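Local coordinates for reticulocyte binding protein (Streptococcus agalactiae COH1, PDB 3FAW), which is a cell-wall-anchored pullulanase of group B Streptococcus that probably hydrolyses alpha-1,6 linkages in pullulan and related alpha-glucans, at residues A273-F278 against G356-K361; A367-L372 against S447-D452; E594-R599 against D804-I809. One frame throughout, in Å; residues are numbered along the deposited sequence.

Contact 1 of 3, residues A273-F278 against G356-K361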
loop_
_atom_site.group_PDB
_atom_site.type_symbol
_atom_site.label_atom_id
_atom_site.label_comp_id
_atom_site.label_asym_id
_atom_site.label_seq_id
_atom_site.Cartn_x
_atom_site.Cartn_y
_atom_site.Cartn_z
ATOM N N ALA A 273 3.211 -3.528 9.984
ATOM C CA ALA A 273 2.279 -4.235 10.872
ATOM C C ALA A 273 0.800 -3.984 10.539
ATOM O O ALA A 273 0.416 -2.902 10.087
ATOM C CB ALA A 273 2.552 -3.847 12.326
ATOM N N HIS A 274 -0.015 -5.010 10.769
ATOM C CA HIS A 274 -1.475 -4.926 10.722
ATOM C C HIS A 274 -1.982 -4.722 12.164
ATOM O O HIS A 274 -1.513 -5.385 13.092
ATOM C CB HIS A 274 -2.011 -6.233 10.135
ATOM C CG HIS A 274 -3.471 -6.224 9.812
ATOM N ND1 HIS A 274 -4.448 -6.371 10.773
ATOM C CD2 HIS A 274 -4.118 -6.144 8.626
ATOM C CE1 HIS A 274 -5.636 -6.356 10.193
ATOM N NE2 HIS A 274 -5.463 -6.221 8.891
ATOM N N VAL A 275 -2.926 -3.798 12.344
ATOM C CA VAL A 275 -3.380 -3.382 13.685
ATOM C C VAL A 275 -4.018 -4.518 14.491
ATOM O O VAL A 275 -3.854 -4.591 15.713
ATOM C CB VAL A 275 -4.366 -2.191 13.603
ATOM C CG1 VAL A 275 -4.934 -1.854 14.980
ATOM C CG2 VAL A 275 -3.674 -0.975 13.003
ATOM N N ARG A 276 -4.749 -5.389 13.802
ATOM C CA ARG A 276 -5.299 -6.603 14.407
ATOM C C ARG A 276 -4.183 -7.572 14.816
ATOM O O ARG A 276 -4.090 -7.962 15.985
ATOM C CB ARG A 276 -6.254 -7.295 13.428
ATOM C CG ARG A 276 -6.907 -8.574 13.951
ATOM C CD ARG A 276 -7.894 -8.274 15.055
ATOM N NE ARG A 276 -8.651 -9.460 15.453
ATOM C CZ ARG A 276 -9.687 -9.458 16.290
ATOM N NH1 ARG A 276 -10.126 -8.327 16.836
ATOM N NH2 ARG A 276 -10.294 -10.598 16.578
ATOM N N ASP A 277 -3.347 -7.944 13.845
ATOM C CA ASP A 277 -2.268 -8.924 14.053
ATOM C C ASP A 277 -1.439 -8.647 15.299
ATOM O O ASP A 277 -1.114 -9.560 16.060
ATOM C CB ASP A 277 -1.292 -8.931 12.862
ATOM C CG ASP A 277 -1.923 -9.418 11.568
ATOM O OD1 ASP A 277 -3.113 -9.804 11.563
ATOM O OD2 ASP A 277 -1.208 -9.400 10.542
ATOM N N PHE A 278 -1.085 -7.380 15.483
ATOM C CA PHE A 278 -0.063 -6.987 16.444
ATOM C C PHE A 278 -0.477 -7.183 17.906
ATOM O O PHE A 278 0.386 -7.191 18.782
ATOM C CB PHE A 278 0.345 -5.527 16.203
ATOM C CG PHE A 278 1.665 -5.136 16.833
ATOM C CD1 PHE A 278 2.814 -5.886 16.613
ATOM C CD2 PHE A 278 1.762 -3.989 17.616
ATOM C CE1 PHE A 278 4.027 -5.519 17.177
ATOM C CE2 PHE A 278 2.972 -3.614 18.180
ATOM C CZ PHE A 278 4.109 -4.380 17.956
ATOM N N GLY A 356 -13.982 1.347 11.194
ATOM C CA GLY A 356 -14.454 1.164 12.560
ATOM C C GLY A 356 -13.934 -0.111 13.220
ATOM O O GLY A 356 -14.161 -0.322 14.406
ATOM N N MET A 357 -13.236 -0.960 12.459
ATOM C CA MET A 357 -12.738 -2.250 12.974
ATOM C C MET A 357 -11.705 -2.108 14.103
ATOM O O MET A 357 -11.610 -2.980 14.971
ATOM C CB MET A 357 -12.128 -3.074 11.834
ATOM C CG MET A 357 -11.894 -4.562 12.148
ATOM S SD MET A 357 -13.423 -5.487 12.411
ATOM C CE MET A 357 -13.500 -5.527 14.201
ATOM N N TYR A 358 -10.938 -1.019 14.082
ATOM C CA TYR A 358 -9.855 -0.809 15.044
ATOM C C TYR A 358 -10.223 0.174 16.149
ATOM O O TYR A 358 -9.359 0.614 16.920
ATOM C CB TYR A 358 -8.593 -0.366 14.300
ATOM C CG TYR A 358 -8.301 -1.256 13.118
ATOM C CD1 TYR A 358 -8.273 -2.643 13.262
ATOM C CD2 TYR A 358 -8.085 -0.725 11.847
ATOM C CE1 TYR A 358 -8.022 -3.471 12.190
ATOM C CE2 TYR A 358 -7.823 -1.549 10.766
ATOM C CZ TYR A 358 -7.799 -2.923 10.945
ATOM O OH TYR A 358 -7.550 -3.757 9.885
ATOM N N SER A 359 -11.515 0.480 16.241
ATOM C CA SER A 359 -12.046 1.373 17.262
ATOM C C SER A 359 -12.707 0.575 18.377
ATOM O O SER A 359 -13.378 -0.434 18.128
ATOM C CB SER A 359 -13.067 2.330 16.637
ATOM O OG SER A 359 -13.744 3.089 17.628
ATOM N N GLU A 360 -12.520 1.031 19.610
ATOM C CA GLU A 360 -13.207 0.435 20.755
ATOM C C GLU A 360 -14.701 0.778 20.757
ATOM O O GLU A 360 -15.510 0.029 21.303
ATOM C CB GLU A 360 -12.542 0.870 22.061
ATOM C CG GLU A 360 -11.167 0.244 22.254
ATOM C CD GLU A 360 -10.615 0.465 23.641
ATOM O OE1 GLU A 360 -10.474 1.641 24.034
ATOM O OE2 GLU A 360 -10.316 -0.533 24.331
ATOM N N LYS A 361 -15.059 1.895 20.123
ATOM C CA LYS A 361 -16.445 2.366 20.077
ATOM C C LYS A 361 -16.886 2.689 18.645
ATOM O O LYS A 361 -17.079 3.856 18.307
ATOM C CB LYS A 361 -16.598 3.603 20.970
ATOM C CG LYS A 361 -16.257 3.352 22.427
ATOM C CD LYS A 361 -16.626 4.538 23.300
ATOM C CE LYS A 361 -18.108 4.540 23.667
ATOM N NZ LYS A 361 -18.449 5.645 24.604
HETATM O O HOH W 1 -9.695 -5.415 15.389
#
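Tyr358 turns its CG away from its own carbonyl carbon and beside the backbone N (chi1 -49°), which sends the phenol out of the type I turn Gly356-Ser359 toward His274 and Val275. In His274, CG lies opposite the backbone N, a torsion (chi1 -170°) that carries the imidazole to the hydroxyl end of Tyr358. The two rings form an offset T-shaped pair: the Tyr358 edge addresses the His274 face, with centroids 5.9 Å apart and planes at 89°. The closest approach is Tyr358 OH to His274 CE1, 3.2 Å. Val275 covers one face of the phenol with a CH-pi contact, its CB lying 4.0 Å from the Tyr358 ring centroid. Its CG1 lies over the CG-CD1 rim on that same face, 3.8 Å from Tyr358 CD1, while Met357 CB lies off toward the rim of the opposite face. His274 NE2 is hydrogen-bonded to Asn343 O and Tyr358 OH to Tyr321 OH; at ND1 the imidazole takes only a weak bond from Arg276 N. One water bridges the segments, accepting from Arg276 NH1 and donating to Met357 O (3.1 Å), and Arg276 also forms a salt bridge with Asp668. The contact lies in the loops after the first two strands, 269-273 and 312-315, of the alpha-amylase-type catalytic TIM barrel, with the turn bonded to Phe295 of helix 295-298 and leaning through Ser359 on helix 367-381.

Contact 2 of 3, residues A367-L372 against S447-D452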
loop_
_atom_site.group_PDB
_atom_site.type_symbol
_atom_site.label_atom_id
_atom_site.label_comp_id
_atom_site.label_asym_id
_atom_site.label_seq_id
_atom_site.Cartn_x
_atom_site.Cartn_y
_atom_site.Cartn_z
ATOM N N ALA A 367 -14.886 8.693 17.739
ATOM C CA ALA A 367 -13.917 7.933 18.533
ATOM C C ALA A 367 -12.679 7.514 17.734
ATOM O O ALA A 367 -11.557 7.775 18.156
ATOM C CB ALA A 367 -14.586 6.715 19.150
ATOM N N ARG A 368 -12.886 6.887 16.577
ATOM C CA ARG A 368 -11.777 6.358 15.763
ATOM C C ARG A 368 -10.767 7.414 15.317
ATOM O O ARG A 368 -9.578 7.118 15.190
ATOM C CB ARG A 368 -12.308 5.595 14.547
ATOM C CG ARG A 368 -13.131 6.454 13.580
ATOM C CD ARG A 368 -14.522 5.913 13.440
ATOM N NE ARG A 368 -14.785 5.271 12.174
ATOM C CZ ARG A 368 -15.793 4.433 11.951
ATOM N NH1 ARG A 368 -16.635 4.078 12.918
ATOM N NH2 ARG A 368 -15.945 3.929 10.748
ATOM N N ILE A 369 -11.244 8.632 15.070
ATOM C CA ILE A 369 -10.379 9.758 14.737
ATOM C C ILE A 369 -9.502 10.096 15.945
ATOM O O ILE A 369 -8.284 10.277 15.812
ATOM C CB ILE A 369 -11.212 10.994 14.304
ATOM C CG1 ILE A 369 -11.918 10.709 12.974
ATOM C CG2 ILE A 369 -10.325 12.245 14.190
ATOM C CD1 ILE A 369 -12.898 11.791 12.540
ATOM N N ALA A 370 -10.130 10.165 17.118
ATOM C CA ALA A 370 -9.418 10.404 18.371
ATOM C C ALA A 370 -8.463 9.249 18.713
ATOM O O ALA A 370 -7.352 9.470 19.191
ATOM C CB ALA A 370 -10.415 10.620 19.505
ATOM N N GLU A 371 -8.901 8.020 18.454
ATOM C CA GLU A 371 -8.098 6.833 18.757
ATOM C C GLU A 371 -6.850 6.682 17.873
ATOM O O GLU A 371 -5.801 6.270 18.365
ATOM C CB GLU A 371 -8.958 5.577 18.645
ATOM C CG GLU A 371 -10.009 5.450 19.734
ATOM C CD GLU A 371 -11.069 4.428 19.386
ATOM O OE1 GLU A 371 -11.718 4.572 18.330
ATOM O OE2 GLU A 371 -11.250 3.474 20.164
ATOM N N LEU A 372 -6.961 7.003 16.582
ATOM C CA LEU A 372 -5.799 6.937 15.685
ATOM C C LEU A 372 -4.817 8.078 15.973
ATOM O O LEU A 372 -3.606 7.875 15.958
ATOM C CB LEU A 372 -6.219 6.948 14.207
ATOM C CG LEU A 372 -5.071 6.822 13.185
ATOM C CD1 LEU A 372 -4.229 5.563 13.438
ATOM C CD2 LEU A 372 -5.595 6.829 11.749
ATOM N N SER A 447 -2.046 16.343 7.209
ATOM C CA SER A 447 -2.199 17.518 8.064
ATOM C C SER A 447 -3.063 17.253 9.306
ATOM O O SER A 447 -2.786 17.799 10.373
ATOM C CB SER A 447 -2.757 18.705 7.263
ATOM O OG SER A 447 -4.055 18.431 6.775
ATOM N N GLU A 448 -4.092 16.416 9.169
ATOM C CA GLU A 448 -5.006 16.133 10.285
ATOM C C GLU A 448 -4.420 15.118 11.275
ATOM O O GLU A 448 -4.440 15.347 12.483
ATOM C CB GLU A 448 -6.360 15.630 9.768
ATOM C CG GLU A 448 -7.462 15.605 10.827
ATOM C CD GLU A 448 -7.683 16.961 11.474
ATOM O OE1 GLU A 448 -7.784 17.963 10.738
ATOM O OE2 GLU A 448 -7.751 17.030 12.719
ATOM N N PHE A 449 -3.913 13.999 10.763
ATOM C CA PHE A 449 -3.363 12.936 11.620
ATOM C C PHE A 449 -1.835 13.019 11.824
ATOM O O PHE A 449 -1.262 12.211 12.557
ATOM C CB PHE A 449 -3.774 11.561 11.080
ATOM C CG PHE A 449 -5.253 11.287 11.187
ATOM C CD1 PHE A 449 -5.794 10.762 12.355
ATOM C CD2 PHE A 449 -6.108 11.565 10.125
ATOM C CE1 PHE A 449 -7.162 10.508 12.460
ATOM C CE2 PHE A 449 -7.473 11.317 10.221
ATOM C CZ PHE A 449 -8.003 10.790 11.386
ATOM N N LYS A 450 -1.199 14.015 11.199
ATOM C CA LYS A 450 0.261 14.224 11.261
ATOM C C LYS A 450 1.050 12.986 10.829
ATOM O O LYS A 450 2.003 12.563 11.495
ATOM C CB LYS A 450 0.702 14.703 12.651
ATOM C CG LYS A 450 -0.009 15.954 13.142
ATOM C CD LYS A 450 0.196 17.157 12.234
ATOM C CE LYS A 450 -0.484 18.394 12.805
ATOM N NZ LYS A 450 -0.905 19.351 11.751
ATOM N N VAL A 451 0.643 12.421 9.695
ATOM C CA VAL A 451 1.259 11.217 9.151
ATOM C C VAL A 451 2.625 11.552 8.539
ATOM O O VAL A 451 2.803 12.604 7.917
ATOM C CB VAL A 451 0.330 10.548 8.106
ATOM C CG1 VAL A 451 1.028 9.396 7.409
ATOM C CG2 VAL A 451 -0.943 10.073 8.784
ATOM N N ASP A 452 3.587 10.655 8.734
ATOM C CA ASP A 452 4.976 10.920 8.356
ATOM C C ASP A 452 5.362 10.306 7.012
ATOM O O ASP A 452 6.440 10.582 6.491
ATOM C CB ASP A 452 5.904 10.420 9.451
ATOM C CG ASP A 452 5.559 11.007 10.796
ATOM O OD1 ASP A 452 5.820 12.214 10.998
ATOM O OD2 ASP A 452 5.008 10.266 11.638
#
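Phe449, near the end of helix 432-449, lays its ring against Ile369 and Leu372 of helix 367-381, joining successive outer helices of the catalytic TIM barrel. Both aliphatic side chains cross the phenylalanine at about a right angle, yet they meet different parts of the ring. Leu372, with CG opposite its backbone N (chi1 -178°), places CD2 over one face, 4.0 Å from Phe449 CD1. Ile369 brings its CG2 branch to the far end, where it comes 3.9 Å from Phe449 CZ. Between them the backbone of Ile369 also takes part: its carbonyl O sits at the ring edge, near the ring plane, 3.5 Å from Phe449 CE1, an approach that would suit the weakly positive rim of the aromatic. Lys373 and Ile376, one turn further along helix 367-381, also touch Phe449, and Lys373 forms a salt bridge with Glu448. The chain then breaks from the helix at Lys450, which takes up positive phi (55°) and turns toward Val451 and the next barrel strand, 453-456. The lysine folds its side chain back onto the last turn, where NZ donates to Ser447 O at 2.8 Å, lying in the plane of that carbonyl.

Contact 3 of 3, residues E594-R599 against D804-I809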
loop_
_atom_site.group_PDB
_atom_site.type_symbol
_atom_site.label_atom_id
_atom_site.label_comp_id
_atom_site.label_asym_id
_atom_site.label_seq_id
_atom_site.Cartn_x
_atom_site.Cartn_y
_atom_site.Cartn_z
ATOM N N GLU A 594 14.545 -26.228 13.019
ATOM C CA GLU A 594 14.289 -24.856 13.479
ATOM C C GLU A 594 15.561 -24.004 13.546
ATOM O O GLU A 594 15.562 -22.839 13.142
ATOM C CB GLU A 594 13.604 -24.876 14.856
ATOM C CG GLU A 594 13.509 -23.515 15.558
ATOM C CD GLU A 594 12.521 -23.510 16.716
ATOM O OE1 GLU A 594 12.366 -24.558 17.380
ATOM O OE2 GLU A 594 11.904 -22.453 16.965
ATOM N N GLU A 595 16.630 -24.596 14.065
ATOM C CA GLU A 595 17.899 -23.900 14.274
ATOM C C GLU A 595 18.563 -23.492 12.949
ATOM O O GLU A 595 19.039 -22.365 12.811
ATOM C CB GLU A 595 18.831 -24.795 15.102
ATOM C CG GLU A 595 20.207 -24.217 15.416
ATOM C CD GLU A 595 20.169 -23.058 16.389
ATOM O OE1 GLU A 595 19.084 -22.742 16.921
ATOM O OE2 GLU A 595 21.240 -22.462 16.623
ATOM N N ASP A 596 18.576 -24.405 11.982
ATOM C CA ASP A 596 19.159 -24.122 10.676
ATOM C C ASP A 596 18.372 -23.031 9.955
ATOM O O ASP A 596 18.950 -22.100 9.394
ATOM C CB ASP A 596 19.203 -25.391 9.822
ATOM C CG ASP A 596 19.952 -25.191 8.519
ATOM O OD1 ASP A 596 21.145 -24.826 8.568
ATOM O OD2 ASP A 596 19.347 -25.399 7.447
ATOM N N ILE A 597 17.048 -23.155 9.976
ATOM C CA ILE A 597 16.164 -22.185 9.338
ATOM C C ILE A 597 16.443 -20.771 9.863
ATOM O O ILE A 597 16.543 -19.833 9.075
ATOM C CB ILE A 597 14.669 -22.565 9.523
ATOM C CG1 ILE A 597 14.340 -23.839 8.729
ATOM C CG2 ILE A 597 13.761 -21.427 9.062
ATOM C CD1 ILE A 597 13.004 -24.471 9.090
ATOM N N HIS A 598 16.587 -20.628 11.181
ATOM C CA HIS A 598 16.867 -19.321 11.790
ATOM C C HIS A 598 18.283 -18.813 11.496
ATOM O O HIS A 598 18.492 -17.610 11.367
ATOM C CB HIS A 598 16.612 -19.348 13.301
ATOM C CG HIS A 598 15.162 -19.264 13.665
ATOM N ND1 HIS A 598 14.288 -20.311 13.473
ATOM C CD2 HIS A 598 14.431 -18.258 14.201
ATOM C CE1 HIS A 598 13.081 -19.956 13.876
ATOM N NE2 HIS A 598 13.141 -18.715 14.324
ATOM N N ARG A 599 19.249 -19.722 11.388
ATOM C CA ARG A 599 20.602 -19.340 10.979
ATOM C C ARG A 599 20.569 -18.686 9.596
ATOM O O ARG A 599 21.191 -17.649 9.382
ATOM C CB ARG A 599 21.548 -20.548 11.001
ATOM C CG ARG A 599 22.029 -20.905 12.398
ATOM C CD ARG A 599 22.915 -22.138 12.411
ATOM N NE ARG A 599 23.186 -22.571 13.780
ATOM C CZ ARG A 599 23.900 -23.644 14.118
ATOM N NH1 ARG A 599 24.437 -24.427 13.185
ATOM N NH2 ARG A 599 24.079 -23.936 15.400
ATOM N N ASP A 804 32.605 -19.997 9.524
ATOM C CA ASP A 804 31.726 -21.159 9.692
ATOM C C ASP A 804 30.552 -21.132 8.708
ATOM O O ASP A 804 30.152 -20.064 8.248
ATOM C CB ASP A 804 31.157 -21.198 11.120
ATOM C CG ASP A 804 32.115 -21.808 12.138
ATOM O OD1 ASP A 804 33.347 -21.813 11.917
ATOM O OD2 ASP A 804 31.615 -22.275 13.184
ATOM N N PRO A 805 29.979 -22.308 8.395
ATOM C CA PRO A 805 28.777 -22.328 7.552
ATOM C C PRO A 805 27.595 -21.566 8.164
ATOM O O PRO A 805 27.459 -21.518 9.387
ATOM C CB PRO A 805 28.447 -23.822 7.437
ATOM C CG PRO A 805 29.183 -24.484 8.548
ATOM C CD PRO A 805 30.399 -23.661 8.796
ATOM N N LEU A 806 26.766 -20.969 7.307
ATOM C CA LEU A 806 25.581 -20.221 7.737
ATOM C C LEU A 806 25.886 -19.188 8.833
ATOM O O LEU A 806 25.190 -19.119 9.852
ATOM C CB LEU A 806 24.490 -21.194 8.199
ATOM C CG LEU A 806 24.129 -22.300 7.200
ATOM C CD1 LEU A 806 22.895 -23.051 7.672
ATOM C CD2 LEU A 806 23.902 -21.729 5.800
ATOM N N THR A 807 26.925 -18.389 8.605
ATOM C CA THR A 807 27.400 -17.411 9.588
ATOM C C THR A 807 27.647 -16.049 8.935
ATOM O O THR A 807 28.174 -15.971 7.820
ATOM C CB THR A 807 28.707 -17.891 10.265
ATOM O OG1 THR A 807 28.481 -19.153 10.909
ATOM C CG2 THR A 807 29.205 -16.877 11.297
ATOM N N ALA A 808 27.251 -14.986 9.634
ATOM C CA ALA A 808 27.531 -13.615 9.206
ATOM C C ALA A 808 28.542 -12.980 10.155
ATOM O O ALA A 808 28.385 -13.064 11.370
ATOM C CB ALA A 808 26.243 -12.792 9.169
ATOM N N ILE A 809 29.578 -12.358 9.596
ATOM C CA ILE A 809 30.580 -11.643 10.388
ATOM C C ILE A 809 30.709 -10.191 9.922
ATOM O O ILE A 809 30.846 -9.930 8.730
ATOM C CB ILE A 809 31.978 -12.310 10.303
ATOM C CG1 ILE A 809 31.903 -13.814 10.602
ATOM C CG2 ILE A 809 32.938 -11.647 11.281
ATOM C CD1 ILE A 809 31.520 -14.142 12.024
HETATM O O HOH W 2 23.492 -17.247 11.073
#
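Leu806 sits in a G1 beta bulge at the start of strand 807-813, and from it reaches across the domain interface to Arg599 on helix 590-609 of the TIM-barrel domain. In the bulge, Leu806 and Thr807 both face Asn754 of the neighbouring strand 748-754, and Leu806 adopts positive phi (50°), as the first position of this motif usually does. The bulge thereby carries its side chain toward the helix. Leu806 CA comes within 6.0 Å of Arg599 CA, and the two CB atoms, Leu806 CB and Arg599 CB, lie 4.1 Å apart. Beyond CB the arginine heads away: its chain runs extended from CG to NE, and its guanidinium leans back one turn to Glu595 in a weak salt bridge, with NH2 3.4 Å from Glu595 OE2. The helix therefore offers mainly the base of this side chain to the leucine. The placement of Leu806 against the Asp596 carboxylate is doubtful. Asp596 also forms a salt bridge with Arg600, which itself touches Leu806. No direct hydrogen bond links the segments; instead one water donates to both Arg599 O (2.9 Å) and Leu806 O (2.8 Å), tying helix backbone to bulge backbone. Deeper along the strand, Ala808 packs on Leu603 and Val606. Within the helix, Glu594 O accepts from both His598 N and His598 ND1, and the ND1 bond (2.9 Å) would fix the rotation of the imidazole. At the first residue of the strand, Thr807 turns its hydroxyl back on the preceding loop: OG1 donates to Pro805 O at 3.0 Å, from well above the carbonyl plane.

In the fold
From the N terminus the chain passes two beta-rich domains before entering the barrel at strand 269-273. Contact 1 closes the first loop, bringing the end of that strand back to the connection between strand 312-315 and helix 367-381. Contact 2 opens a few residues later and closes a second loop of similar length, taking in strand 385-390 and ending just before strand 453-456. The two loops follow in series but touch: Glu371 OE2 probably accepts from Glu360 N. Contact 3 spans some 200 residues and ties helix 590-609 to the C-terminal sheet, its centre about 35 Å from that of contact 1. None of the three nests within or crosses another.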